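Local atomic coordinates of reticulocyte-binding protein 2a (Plasmodium vivax, PDB entry 4Z8N), a protein that probably helps the malaria parasite recognise and invade host red cells through its mostly helical erythrocyte-binding domain, the part described here. Residues V21-V26 against S266-D271; F31-Y36 against F259-K264; K46-A51 against E131-I136; D149-M154 against K251-S256. All coordinates share one frame; numbering follows the deposited sequence.

Interaction 1 of 4, residues V21-V26 against S266-D271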
loop_
_atom_site.group_PDB
_atom_site.type_symbol
_atom_site.label_atom_id
_atom_site.label_comp_id
_atom_site.label_asym_id
_atom_site.label_seq_id
_atom_site.Cartn_x
_atom_site.Cartn_y
_atom_site.Cartn_z
ATOM N N VAL A 21 -2.188 -1.803 7.277
ATOM C CA VAL A 21 -1.040 -2.059 8.138
ATOM C C VAL A 21 -0.316 -0.761 8.502
ATOM O O VAL A 21 -0.391 0.233 7.776
ATOM C CB VAL A 21 -0.042 -3.036 7.472
ATOM C CG1 VAL A 21 -0.734 -4.342 7.108
ATOM C CG2 VAL A 21 0.597 -2.406 6.248
ATOM N N TYR A 22 0.367 -0.779 9.644
ATOM C CA TYR A 22 1.137 0.364 10.130
ATOM C C TYR A 22 2.095 0.869 9.052
ATOM O O TYR A 22 2.732 0.068 8.374
ATOM C CB TYR A 22 1.905 -0.039 11.393
ATOM C CG TYR A 22 2.660 1.077 12.077
ATOM C CD1 TYR A 22 3.943 1.428 11.673
ATOM C CD2 TYR A 22 2.099 1.767 13.146
ATOM C CE1 TYR A 22 4.638 2.442 12.299
ATOM C CE2 TYR A 22 2.790 2.780 13.781
ATOM C CZ TYR A 22 4.058 3.115 13.352
ATOM O OH TYR A 22 4.748 4.125 13.982
ATOM N N PRO A 23 2.208 2.199 8.886
ATOM C CA PRO A 23 1.559 3.276 9.641
ATOM C C PRO A 23 0.250 3.788 9.031
ATOM O O PRO A 23 -0.121 4.932 9.296
ATOM C CB PRO A 23 2.615 4.377 9.613
ATOM C CG PRO A 23 3.230 4.222 8.259
ATOM C CD PRO A 23 3.209 2.736 7.945
ATOM N N PHE A 24 -0.405 2.967 8.212
ATOM C CA PHE A 24 -1.771 3.216 7.726
ATOM C C PHE A 24 -1.925 4.406 6.767
ATOM O O PHE A 24 -2.523 4.266 5.700
ATOM C CB PHE A 24 -2.720 3.390 8.917
ATOM C CG PHE A 24 -2.564 2.326 9.969
ATOM C CD1 PHE A 24 -2.979 1.027 9.726
ATOM C CD2 PHE A 24 -1.990 2.623 11.196
ATOM C CE1 PHE A 24 -2.831 0.045 10.688
ATOM C CE2 PHE A 24 -1.838 1.646 12.163
ATOM C CZ PHE A 24 -2.258 0.355 11.908
ATOM N N TYR A 25 -1.409 5.571 7.143
ATOM C CA TYR A 25 -1.474 6.751 6.276
ATOM C C TYR A 25 -0.077 7.244 5.940
ATOM O O TYR A 25 0.819 7.201 6.783
ATOM C CB TYR A 25 -2.272 7.878 6.937
ATOM C CG TYR A 25 -3.768 7.660 6.968
ATOM C CD1 TYR A 25 -4.343 6.775 7.872
ATOM C CD2 TYR A 25 -4.608 8.358 6.109
ATOM C CE1 TYR A 25 -5.709 6.578 7.908
ATOM C CE2 TYR A 25 -5.978 8.170 6.137
ATOM C CZ TYR A 25 -6.522 7.279 7.040
ATOM O OH TYR A 25 -7.884 7.087 7.074
ATOM N N VAL A 26 0.107 7.730 4.717
ATOM C CA VAL A 26 1.432 8.141 4.265
ATOM C C VAL A 26 1.917 9.392 5.007
ATOM O O VAL A 26 3.118 9.574 5.196
ATOM C CB VAL A 26 1.458 8.386 2.734
ATOM C CG1 VAL A 26 0.578 9.572 2.353
ATOM C CG2 VAL A 26 2.886 8.585 2.243
ATOM N N SER A 266 5.010 2.877 0.051
ATOM C CA SER A 266 4.541 1.907 -0.937
ATOM C C SER A 266 5.519 0.757 -1.165
ATOM O O SER A 266 5.101 -0.351 -1.510
ATOM C CB SER A 266 4.246 2.604 -2.265
ATOM O OG SER A 266 2.962 3.203 -2.237
ATOM N N LEU A 267 6.811 1.012 -0.973
ATOM C CA LEU A 267 7.827 -0.021 -1.169
ATOM C C LEU A 267 7.591 -1.214 -0.248
ATOM O O LEU A 267 7.663 -2.365 -0.676
ATOM C CB LEU A 267 9.230 0.546 -0.934
ATOM C CG LEU A 267 10.386 -0.449 -1.080
ATOM C CD1 LEU A 267 10.492 -0.935 -2.517
ATOM C CD2 LEU A 267 11.700 0.166 -0.624
ATOM N N LYS A 268 7.301 -0.924 1.016
ATOM C CA LYS A 268 7.055 -1.953 2.018
ATOM C C LYS A 268 5.905 -2.870 1.610
ATOM O O LYS A 268 5.932 -4.072 1.873
ATOM C CB LYS A 268 6.756 -1.304 3.373
ATOM C CG LYS A 268 6.425 -2.289 4.481
ATOM C CD LYS A 268 6.295 -1.588 5.821
ATOM C CE LYS A 268 4.840 -1.446 6.233
ATOM N NZ LYS A 268 4.713 -0.733 7.533
ATOM N N ARG A 269 4.905 -2.294 0.951
ATOM C CA ARG A 269 3.711 -3.029 0.550
ATOM C C ARG A 269 3.932 -3.808 -0.738
ATOM O O ARG A 269 3.346 -4.874 -0.934
ATOM C CB ARG A 269 2.531 -2.070 0.385
ATOM C CG ARG A 269 2.222 -1.289 1.640
ATOM C CD ARG A 269 1.851 -2.229 2.771
ATOM N NE ARG A 269 0.496 -2.751 2.619
ATOM C CZ ARG A 269 0.088 -3.921 3.100
ATOM N NH1 ARG A 269 0.936 -4.702 3.754
ATOM N NH2 ARG A 269 -1.167 -4.310 2.921
ATOM N N ALA A 270 4.779 -3.272 -1.610
ATOM C CA ALA A 270 5.093 -3.925 -2.874
ATOM C C ALA A 270 5.719 -5.302 -2.653
ATOM O O ALA A 270 5.455 -6.238 -3.407
ATOM C CB ALA A 270 6.020 -3.049 -3.704
ATOM N N ASP A 271 6.539 -5.420 -1.613
ATOM C CA ASP A 271 7.208 -6.678 -1.293
ATOM C C ASP A 271 6.203 -7.782 -0.962
ATOM O O ASP A 271 6.138 -8.799 -1.655
ATOM C CB ASP A 271 8.183 -6.480 -0.125
ATOM C CG ASP A 271 9.120 -7.668 0.078
ATOM O OD1 ASP A 271 8.731 -8.820 -0.209
ATOM O OD2 ASP A 271 10.264 -7.445 0.531
#
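The loop that leads from strand 17-19 of the small N-terminal hairpin into helix 26-37 meets the long helix 246-297 chiefly where Val21 lies against Arg269. Val21 CG2 sits over one face of the guanidinium, offset toward its rim, and comes 3.4 Å from Arg269 NH1. The other methyl is more distant, with Val21 CG1 3.8 Å from Arg269 NH1. The arginine chain folds back on itself, with chi2 at -61° and chi3 at -76°, and this double bend brings a flat group rooted on the flank of the helix round to the valine. Polar partners at the rim of that group come from the N-terminal segment: Asp9 forms a salt bridge with NE, and Leu5 O accepts a hydrogen bond from NH2. The loop itself makes a type VI turn, with a cis peptide bond before Pro23 and the closing bond running 2.8 Å from Phe24 N to Val21 O. This turn faces the end of Lys268, whose ammonium is modelled implausibly close to Tyr22 O; its exact placement, and with it the approach to Pro23 CD, is therefore doubtful.

Interaction 2 of 4, residues F31-Y36 against F259-K264; sequences FAEIKY and FYATYK
Glu33 and Lys264 join helix 26-37 to helix 246-297 through a salt bridge, in which Lys264 NZ gives Glu33 OE2 a weak hydrogen bond of 3.5 Å. The lysine reaches the acid with all its torsions extended, whereas the glutamate is bent at chi2 (-59°). This bend turns the carboxylate aside, to the edge of the Tyr260 ring. Glu33 OE1 lies 3.4 Å from Tyr260 CD2, and Glu33 OE2 is 3.5 Å from Tyr260 CE2, so both oxygens face the rim of C-H groups. The two planes stand 76° apart, with Glu33 CD in the plane of the ring. The ring hydrogens probably add some electrostatic stabilisation around a carboxylate that is buried, whereas the lysine is exposed. Glu33 OE1 also shares a weak hydrogen bond with Tyr158 OH, and its modelled bond from Tyr36 OH is very short and best read with caution. Beneath the charged group the packing is thin: Glu33 CG touches Ala261 CB at 4.3 Å, and Tyr36 OH is 4.2 Å from Tyr260 CE2. The axes pass 9.8 Å apart at an angle of 130°. Helix 149-162 adds Tyr158, stacked on Tyr260, and Arg161, bonded to Tyr36 OH; helix 42-69 packs on helix 26-37 through Phe31 and Ile34, and helix 199-237 on helix 246-297 through Phe259 and Tyr263.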
loop_
_atom_site.group_PDB
_atom_site.type_symbol
_atom_site.label_atom_id
_atom_site.label_comp_id
_atom_site.label_asym_id
_atom_site.label_seq_id
_atom_site.Cartn_x
_atom_site.Cartn_y
_atom_site.Cartn_z
ATOM N N PHE A 31 5.657 12.373 8.778
ATOM C CA PHE A 31 5.932 13.018 10.058
ATOM C C PHE A 31 7.103 12.350 10.774
ATOM O O PHE A 31 7.860 13.007 11.491
ATOM C CB PHE A 31 4.686 13.000 10.946
ATOM C CG PHE A 31 3.538 13.799 10.396
ATOM C CD1 PHE A 31 3.768 14.942 9.647
ATOM C CD2 PHE A 31 2.229 13.400 10.618
ATOM C CE1 PHE A 31 2.713 15.681 9.135
ATOM C CE2 PHE A 31 1.169 14.133 10.107
ATOM C CZ PHE A 31 1.412 15.275 9.366
ATOM N N ALA A 32 7.250 11.043 10.574
ATOM C CA ALA A 32 8.366 10.303 11.151
ATOM C C ALA A 32 9.677 10.691 10.475
ATOM O O ALA A 32 10.719 10.761 11.122
ATOM C CB ALA A 32 8.130 8.801 11.034
ATOM N N GLU A 33 9.614 10.949 9.171
ATOM C CA GLU A 33 10.794 11.350 8.406
ATOM C C GLU A 33 11.301 12.724 8.823
ATOM O O GLU A 33 12.506 12.925 8.977
ATOM C CB GLU A 33 10.493 11.345 6.905
ATOM C CG GLU A 33 10.330 9.954 6.324
ATOM C CD GLU A 33 11.567 9.099 6.524
ATOM O OE1 GLU A 33 12.688 9.632 6.382
ATOM O OE2 GLU A 33 11.417 7.899 6.835
ATOM N N ILE A 34 10.378 13.665 9.000
ATOM C CA ILE A 34 10.725 15.013 9.438
ATOM C C ILE A 34 11.418 14.973 10.798
ATOM O O ILE A 34 12.339 15.749 11.061
ATOM C CB ILE A 34 9.475 15.918 9.517
ATOM C CG1 ILE A 34 8.910 16.165 8.119
ATOM C CG2 ILE A 34 9.806 17.255 10.167
ATOM C CD1 ILE A 34 9.862 16.903 7.204
ATOM N N LYS A 35 10.988 14.039 11.642
ATOM C CA LYS A 35 11.496 13.930 13.005
ATOM C C LYS A 35 13.019 13.846 13.073
ATOM O O LYS A 35 13.638 14.537 13.879
ATOM C CB LYS A 35 10.878 12.719 13.706
ATOM C CG LYS A 35 11.344 12.534 15.138
ATOM C CD LYS A 35 10.614 11.384 15.812
ATOM C CE LYS A 35 9.361 11.865 16.522
ATOM N NZ LYS A 35 9.655 12.297 17.920
ATOM N N TYR A 36 13.634 13.019 12.231
ATOM C CA TYR A 36 15.092 12.925 12.256
ATOM C C TYR A 36 15.738 13.706 11.111
ATOM O O TYR A 36 16.964 13.774 11.007
ATOM C CB TYR A 36 15.546 11.461 12.238
ATOM C CG TYR A 36 15.221 10.684 10.983
ATOM C CD1 TYR A 36 16.124 10.621 9.929
ATOM C CD2 TYR A 36 14.028 9.984 10.866
ATOM C CE1 TYR A 36 15.840 9.899 8.784
ATOM C CE2 TYR A 36 13.734 9.259 9.724
ATOM C CZ TYR A 36 14.645 9.220 8.687
ATOM O OH TYR A 36 14.362 8.500 7.548
ATOM N N PHE A 259 8.678 13.082 -0.804
ATOM C CA PHE A 259 9.025 12.173 -1.893
ATOM C C PHE A 259 9.516 10.827 -1.363
ATOM O O PHE A 259 9.142 9.771 -1.879
ATOM C CB PHE A 259 10.092 12.801 -2.797
ATOM C CG PHE A 259 9.557 13.856 -3.724
ATOM C CD1 PHE A 259 8.287 13.740 -4.267
ATOM C CD2 PHE A 259 10.321 14.963 -4.051
ATOM C CE1 PHE A 259 7.793 14.709 -5.120
ATOM C CE2 PHE A 259 9.831 15.936 -4.901
ATOM C CZ PHE A 259 8.567 15.808 -5.437
ATOM N N TYR A 260 10.350 10.859 -0.328
ATOM C CA TYR A 260 10.876 9.618 0.230
ATOM C C TYR A 260 9.811 8.868 1.026
ATOM O O TYR A 260 9.743 7.640 0.974
ATOM C CB TYR A 260 12.096 9.880 1.116
ATOM C CG TYR A 260 12.598 8.623 1.791
ATOM C CD1 TYR A 260 13.190 7.605 1.051
ATOM C CD2 TYR A 260 12.461 8.442 3.162
ATOM C CE1 TYR A 260 13.640 6.446 1.659
ATOM C CE2 TYR A 260 12.912 7.290 3.781
ATOM C CZ TYR A 260 13.499 6.295 3.023
ATOM O OH TYR A 260 13.946 5.145 3.631
ATOM N N ALA A 261 8.983 9.606 1.759
ATOM C CA ALA A 261 7.909 8.993 2.538
ATOM C C ALA A 261 6.932 8.259 1.626
ATOM O O ALA A 261 6.451 7.178 1.961
ATOM C CB ALA A 261 7.180 10.039 3.363
ATOM N N THR A 262 6.654 8.855 0.471
ATOM C CA THR A 262 5.792 8.245 -0.538
ATOM C C THR A 262 6.416 6.962 -1.077
ATOM O O THR A 262 5.744 5.938 -1.216
ATOM C CB THR A 262 5.524 9.216 -1.702
ATOM O OG1 THR A 262 4.812 10.358 -1.211
ATOM C CG2 THR A 262 4.701 8.545 -2.795
ATOM N N TYR A 263 7.708 7.032 -1.380
ATOM C CA TYR A 263 8.463 5.878 -1.844
ATOM C C TYR A 263 8.466 4.761 -0.802
ATOM O O TYR A 263 8.169 3.606 -1.111
ATOM C CB TYR A 263 9.898 6.296 -2.185
ATOM C CG TYR A 263 10.856 5.150 -2.419
ATOM C CD1 TYR A 263 10.946 4.536 -3.660
ATOM C CD2 TYR A 263 11.683 4.691 -1.400
ATOM C CE1 TYR A 263 11.825 3.490 -3.878
ATOM C CE2 TYR A 263 12.562 3.649 -1.607
ATOM C CZ TYR A 263 12.629 3.052 -2.847
ATOM O OH TYR A 263 13.505 2.017 -3.055
ATOM N N LYS A 264 8.794 5.116 0.435
ATOM C CA LYS A 264 8.922 4.140 1.510
ATOM C C LYS A 264 7.584 3.497 1.877
ATOM O O LYS A 264 7.511 2.294 2.117
ATOM C CB LYS A 264 9.542 4.803 2.744
ATOM C CG LYS A 264 9.717 3.875 3.936
ATOM C CD LYS A 264 10.285 4.631 5.127
ATOM C CE LYS A 264 10.403 3.745 6.353
ATOM N NZ LYS A 264 10.930 4.510 7.520
#

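Interaction 3 of 4, residues K46-A51 against E131-I136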
loop_
_atom_site.group_PDB
_atom_site.type_symbol
_atom_site.label_atom_id
_atom_site.label_comp_id
_atom_site.label_asym_id
_atom_site.label_seq_id
_atom_site.Cartn_x
_atom_site.Cartn_y
_atom_site.Cartn_z
ATOM N N LYS A 46 13.626 20.043 19.232
ATOM C CA LYS A 46 12.987 19.851 20.533
ATOM C C LYS A 46 11.515 20.243 20.462
ATOM O O LYS A 46 10.660 19.553 21.027
ATOM C CB LYS A 46 13.700 20.638 21.649
ATOM C CG LYS A 46 14.499 21.841 21.209
ATOM C CD LYS A 46 15.390 22.407 22.323
ATOM C CE LYS A 46 16.605 21.517 22.583
ATOM N NZ LYS A 46 17.661 22.194 23.395
ATOM N N ASN A 47 11.219 21.340 19.771
ATOM C CA ASN A 47 9.836 21.759 19.588
ATOM C C ASN A 47 9.030 20.740 18.789
ATOM O O ASN A 47 7.869 20.473 19.103
ATOM C CB ASN A 47 9.765 23.127 18.904
ATOM C CG ASN A 47 10.110 24.269 19.842
ATOM O OD1 ASN A 47 9.898 24.177 21.050
ATOM N ND2 ASN A 47 10.622 25.363 19.284
ATOM N N TYR A 48 9.648 20.163 17.761
ATOM C CA TYR A 48 8.952 19.194 16.925
ATOM C C TYR A 48 8.656 17.917 17.697
ATOM O O TYR A 48 7.552 17.380 17.611
ATOM C CB TYR A 48 9.759 18.865 15.669
ATOM C CG TYR A 48 9.030 17.933 14.724
ATOM C CD1 TYR A 48 8.096 18.422 13.820
ATOM C CD2 TYR A 48 9.267 16.564 14.742
ATOM C CE1 TYR A 48 7.421 17.575 12.957
ATOM C CE2 TYR A 48 8.596 15.708 13.884
ATOM C CZ TYR A 48 7.675 16.221 12.994
ATOM O OH TYR A 48 7.007 15.378 12.137
ATOM N N ASP A 49 9.641 17.432 18.448
ATOM C CA ASP A 49 9.467 16.221 19.243
ATOM C C ASP A 49 8.331 16.394 20.243
ATOM O O ASP A 49 7.578 15.458 20.512
ATOM C CB ASP A 49 10.763 15.855 19.971
ATOM C CG ASP A 49 11.847 15.365 19.028
ATOM O OD1 ASP A 49 11.509 14.906 17.916
ATOM O OD2 ASP A 49 13.039 15.439 19.398
ATOM N N GLU A 50 8.209 17.604 20.777
ATOM C CA GLU A 50 7.154 17.928 21.727
ATOM C C GLU A 50 5.790 17.960 21.045
ATOM O O GLU A 50 4.813 17.421 21.565
ATOM C CB GLU A 50 7.441 19.271 22.401
ATOM C CG GLU A 50 6.437 19.663 23.472
ATOM C CD GLU A 50 6.766 20.995 24.117
ATOM O OE1 GLU A 50 6.834 22.009 23.391
ATOM O OE2 GLU A 50 6.959 21.030 25.352
ATOM N N ALA A 51 5.731 18.591 19.877
ATOM C CA ALA A 51 4.490 18.690 19.117
ATOM C C ALA A 51 4.080 17.334 18.544
ATOM O O ALA A 51 2.892 17.013 18.475
ATOM C CB ALA A 51 4.634 19.714 18.004
ATOM N N GLU A 131 0.527 21.869 9.018
ATOM C CA GLU A 131 0.615 23.323 9.011
ATOM C C GLU A 131 1.415 23.796 10.221
ATOM O O GLU A 131 2.128 24.798 10.156
ATOM C CB GLU A 131 -0.779 23.961 9.003
ATOM C CG GLU A 131 -0.760 25.488 9.016
ATOM C CD GLU A 131 -2.051 26.110 8.506
ATOM O OE1 GLU A 131 -2.970 26.327 9.323
ATOM O OE2 GLU A 131 -2.146 26.388 7.290
ATOM N N LYS A 132 1.305 23.056 11.318
ATOM C CA LYS A 132 2.010 23.395 12.546
ATOM C C LYS A 132 3.517 23.225 12.372
ATOM O O LYS A 132 4.302 23.947 12.983
ATOM C CB LYS A 132 1.505 22.536 13.708
ATOM C CG LYS A 132 1.947 23.019 15.079
ATOM C CD LYS A 132 1.109 22.393 16.183
ATOM C CE LYS A 132 1.380 23.061 17.522
ATOM N NZ LYS A 132 0.403 22.639 18.564
ATOM N N ILE A 133 3.910 22.274 11.529
ATOM C CA ILE A 133 5.321 22.027 11.250
ATOM C C ILE A 133 5.990 23.260 10.643
ATOM O O ILE A 133 7.128 23.587 10.983
ATOM C CB ILE A 133 5.505 20.822 10.299
ATOM C CG1 ILE A 133 4.913 19.554 10.921
ATOM C CG2 ILE A 133 6.978 20.601 9.982
ATOM C CD1 ILE A 133 5.162 18.298 10.111
ATOM N N TYR A 134 5.272 23.946 9.757
ATOM C CA TYR A 134 5.794 25.142 9.096
ATOM C C TYR A 134 6.231 26.215 10.090
ATOM O O TYR A 134 7.260 26.863 9.899
ATOM C CB TYR A 134 4.748 25.727 8.143
ATOM C CG TYR A 134 4.701 25.063 6.784
ATOM C CD1 TYR A 134 3.955 23.908 6.578
ATOM C CD2 TYR A 134 5.396 25.597 5.705
ATOM C CE1 TYR A 134 3.906 23.301 5.337
ATOM C CE2 TYR A 134 5.352 24.997 4.460
ATOM C CZ TYR A 134 4.605 23.849 4.283
ATOM O OH TYR A 134 4.558 23.246 3.047
ATOM N N SER A 135 5.448 26.403 11.147
ATOM C CA SER A 135 5.760 27.420 12.146
ATOM C C SER A 135 6.847 26.942 13.105
ATOM O O SER A 135 7.583 27.750 13.668
ATOM C CB SER A 135 4.503 27.811 12.928
ATOM O OG SER A 135 4.049 26.741 13.738
ATOM N N ILE A 136 6.943 25.630 13.287
ATOM C CA ILE A 136 7.968 25.055 14.152
ATOM C C ILE A 136 9.355 25.285 13.559
ATOM O O ILE A 136 10.323 25.525 14.282
ATOM C CB ILE A 136 7.732 23.546 14.377
ATOM C CG1 ILE A 136 6.461 23.328 15.198
ATOM C CG2 ILE A 136 8.915 22.903 15.087
ATOM C CD1 ILE A 136 6.195 21.879 15.526
#
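Ile136, which packs on Asn47, Tyr48 and Ala51, is tied back to Lys132 O, a carbonyl gripped by two donors. Ile136 N supplies the helical bond of 3.1 Å to Lys132 O, and Ser135 OG adds one of 2.9 Å to the same Lys132 O, tilted 26° from the carbonyl plane, so the last turn of helix 119-136 is braced by a side chain as well as by its backbone. The isoleucine then forks over helix 42-69. Ile136 CD1 presses on Ala51 CB at 3.6 Å, and Ile136 CG2 reaches Asn47 CB at 3.9 Å, with Tyr48 N at a similar range. A turn earlier, Ile133 meets Tyr48 at the ring edge, its CD1 3.7 Å from Tyr48 CE1. With CG anti to the backbone N (chi1 -176°), the tyrosine ring swings from the flank of its helix toward Ile133, and its hydroxyl bonds to Phe31 O on helix 26-37, which holds the ring in place. Asn47 ND2 is bonded to Ser139 OG just beyond the end of helix 119-136. Axes 10.2 Å apart and 156° between directions make this antiparallel helix packing, in keeping with a mostly helical erythrocyte-binding domain assigned to the Rh5 coiled-coil family.

Interaction 4 of 4, residues D149-M154 against K251-S256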
loop_
_atom_site.group_PDB
_atom_site.type_symbol
_atom_site.label_atom_id
_atom_site.label_comp_id
_atom_site.label_asym_id
_atom_site.label_seq_id
_atom_site.Cartn_x
_atom_site.Cartn_y
_atom_site.Cartn_z
ATOM N N ASP A 149 23.287 22.605 4.096
ATOM C CA ASP A 149 23.997 21.403 4.529
ATOM C C ASP A 149 23.051 20.237 4.807
ATOM O O ASP A 149 23.187 19.168 4.211
ATOM C CB ASP A 149 24.835 21.691 5.779
ATOM C CG ASP A 149 26.039 22.564 5.486
ATOM O OD1 ASP A 149 26.396 22.712 4.299
ATOM O OD2 ASP A 149 26.635 23.097 6.448
ATOM N N THR A 150 22.100 20.449 5.713
ATOM C CA THR A 150 21.166 19.403 6.124
ATOM C C THR A 150 20.368 18.867 4.939
ATOM O O THR A 150 20.147 17.659 4.824
ATOM C CB THR A 150 20.198 19.914 7.213
ATOM O OG1 THR A 150 20.899 20.026 8.458
ATOM C CG2 THR A 150 19.026 18.965 7.395
ATOM N N TYR A 151 19.952 19.767 4.053
ATOM C CA TYR A 151 19.224 19.370 2.855
ATOM C C TYR A 151 20.063 18.449 1.976
ATOM O O TYR A 151 19.569 17.439 1.478
ATOM C CB TYR A 151 18.782 20.597 2.054
ATOM C CG TYR A 151 18.207 20.249 0.698
ATOM C CD1 TYR A 151 16.916 19.750 0.579
ATOM C CD2 TYR A 151 18.958 20.410 -0.460
ATOM C CE1 TYR A 151 16.389 19.425 -0.656
ATOM C CE2 TYR A 151 18.437 20.086 -1.700
ATOM C CZ TYR A 151 17.152 19.595 -1.791
ATOM O OH TYR A 151 16.626 19.271 -3.019
ATOM N N GLU A 152 21.332 18.799 1.791
ATOM C CA GLU A 152 22.213 18.012 0.937
ATOM C C GLU A 152 22.517 16.650 1.560
ATOM O O GLU A 152 22.605 15.643 0.855
ATOM C CB GLU A 152 23.513 18.769 0.656
ATOM C CG GLU A 152 24.444 18.044 -0.304
ATOM C CD GLU A 152 25.716 18.819 -0.591
ATOM O OE1 GLU A 152 26.462 19.118 0.364
ATOM O OE2 GLU A 152 25.968 19.127 -1.775
ATOM N N ILE A 153 22.671 16.624 2.881
ATOM C CA ILE A 153 22.917 15.375 3.599
ATOM C C ILE A 153 21.746 14.411 3.453
ATOM O O ILE A 153 21.924 13.252 3.073
ATOM C CB ILE A 153 23.171 15.622 5.097
ATOM C CG1 ILE A 153 24.489 16.371 5.295
ATOM C CG2 ILE A 153 23.188 14.304 5.860
ATOM C CD1 ILE A 153 25.689 15.638 4.748
ATOM N N MET A 154 20.549 14.902 3.753
ATOM C CA MET A 154 19.347 14.080 3.702
ATOM C C MET A 154 19.043 13.616 2.284
ATOM O O MET A 154 18.586 12.492 2.080
ATOM C CB MET A 154 18.154 14.848 4.270
ATOM C CG MET A 154 18.243 15.125 5.762
ATOM S SD MET A 154 18.441 13.617 6.728
ATOM C CE MET A 154 17.013 12.679 6.179
ATOM N N LYS A 251 10.505 24.368 2.139
ATOM C CA LYS A 251 9.913 23.653 1.015
ATOM C C LYS A 251 10.861 22.584 0.480
ATOM O O LYS A 251 10.426 21.495 0.105
ATOM C CB LYS A 251 9.524 24.629 -0.096
ATOM C CG LYS A 251 8.442 24.110 -1.017
ATOM C CD LYS A 251 8.462 24.821 -2.352
ATOM C CE LYS A 251 7.505 24.169 -3.319
ATOM N NZ LYS A 251 6.231 23.779 -2.644
ATOM N N LEU A 252 12.155 22.894 0.451
ATOM C CA LEU A 252 13.161 21.918 0.044
ATOM C C LEU A 252 13.153 20.729 1.001
ATOM O O LEU A 252 13.183 19.574 0.570
ATOM C CB LEU A 252 14.552 22.556 -0.007
ATOM C CG LEU A 252 14.927 23.295 -1.294
ATOM C CD1 LEU A 252 16.343 23.838 -1.208
ATOM C CD2 LEU A 252 14.779 22.381 -2.502
ATOM N N TYR A 253 13.102 21.025 2.297
ATOM C CA TYR A 253 13.008 19.992 3.321
ATOM C C TYR A 253 11.757 19.141 3.125
ATOM O O TYR A 253 11.827 17.913 3.068
ATOM C CB TYR A 253 12.981 20.608 4.725
ATOM C CG TYR A 253 14.313 21.085 5.270
ATOM C CD1 TYR A 253 15.420 21.241 4.445
ATOM C CD2 TYR A 253 14.458 21.374 6.623
ATOM C CE1 TYR A 253 16.636 21.679 4.955
ATOM C CE2 TYR A 253 15.665 21.811 7.141
ATOM C CZ TYR A 253 16.750 21.962 6.305
ATOM O OH TYR A 253 17.948 22.395 6.827
ATOM N N PHE A 254 10.615 19.811 3.019
ATOM C CA PHE A 254 9.322 19.139 2.990
ATOM C C PHE A 254 9.120 18.329 1.712
ATOM O O PHE A 254 8.573 17.230 1.752
ATOM C CB PHE A 254 8.191 20.159 3.150
ATOM C CG PHE A 254 8.176 20.850 4.489
ATOM C CD1 PHE A 254 8.906 20.349 5.557
ATOM C CD2 PHE A 254 7.429 22.001 4.679
ATOM C CE1 PHE A 254 8.893 20.984 6.787
ATOM C CE2 PHE A 254 7.411 22.641 5.907
ATOM C CZ PHE A 254 8.144 22.131 6.962
ATOM N N ASP A 255 9.557 18.875 0.582
ATOM C CA ASP A 255 9.456 18.168 -0.691
ATOM C C ASP A 255 10.283 16.888 -0.675
ATOM O O ASP A 255 9.833 15.844 -1.143
ATOM C CB ASP A 255 9.903 19.068 -1.845
ATOM C CG ASP A 255 8.865 20.118 -2.203
ATOM O OD1 ASP A 255 7.859 20.240 -1.472
ATOM O OD2 ASP A 255 9.060 20.829 -3.212
ATOM N N SER A 256 11.491 16.976 -0.129
ATOM C CA SER A 256 12.393 15.832 -0.040
ATOM C C SER A 256 11.806 14.720 0.813
ATOM O O SER A 256 11.775 13.560 0.405
ATOM C CB SER A 256 13.744 16.259 0.535
ATOM O OG SER A 256 14.360 17.223 -0.292
#
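Tyr151 fills the tight side of this contact, its ring packed under Leu252, with Ser256 at its edge. Its CG lies trans to its own N (chi1 171°), which carries a ring rooted on the flank of the helix across to the leucine. Leu252 CD1 sits over the centre of the ring in a CH-pi contact, 4.2 Å from the centroid and just 4° off the normal, while Leu252 CD2 lies 3.7 Å from Tyr151 OH. Ser256 OG comes instead near the ring plane, only 3.0 Å from Tyr151 CE1. The serine hydroxyl, Ser256 OG, gives its hydrogen to Leu252 O in a 2.8 Å bond, approaching from the face of the carbonyl opposite Ser256 N; its lone pairs could therefore lie toward the ring C-H. The helices concerned, 149-162 and 246-297, run side by side in the same sense, 15° between directions and 10.1 Å between axes, and Leu235 of helix 199-237 also touches both Tyr151 and Ser256. Toward the start of helix 149-162 fewer atoms touch. Tyr253 starts out away from the partner helix, but its ring turns back, and Tyr253 CE1 at the ring edge lies 3.8 Å from Tyr151 CB. Tyr253 OH lies 3.4 Å from Thr150 CB and hydrogen-bonds to His41 NE2. This end is more open, with Thr150 partly exposed.

In the fold
Helix 246-297 serves three of the contacts, meeting helix 149-162 in interaction 4, helix 26-37 in interaction 2 and the loop before that helix in interaction 1. Centres of interactions 4 and 2 are 11 Å apart, those of 2 and 1 12 Å. Interaction 3 lies 15 Å from interaction 2 between centres and is bound to it by the salt bridge of Lys35 NZ with Asp49 OD1 (3.2 Å). It also reaches interaction 4, where Tyr134 CZ lies 3.4 Å from Phe254 CD2 in an edge-to-face pair. Helix 26-37 packs on both helix 42-69 and helix 246-297. All four lie away from Glu120, a calcium ligand seen for this protein, though no calcium is bound to this chain here.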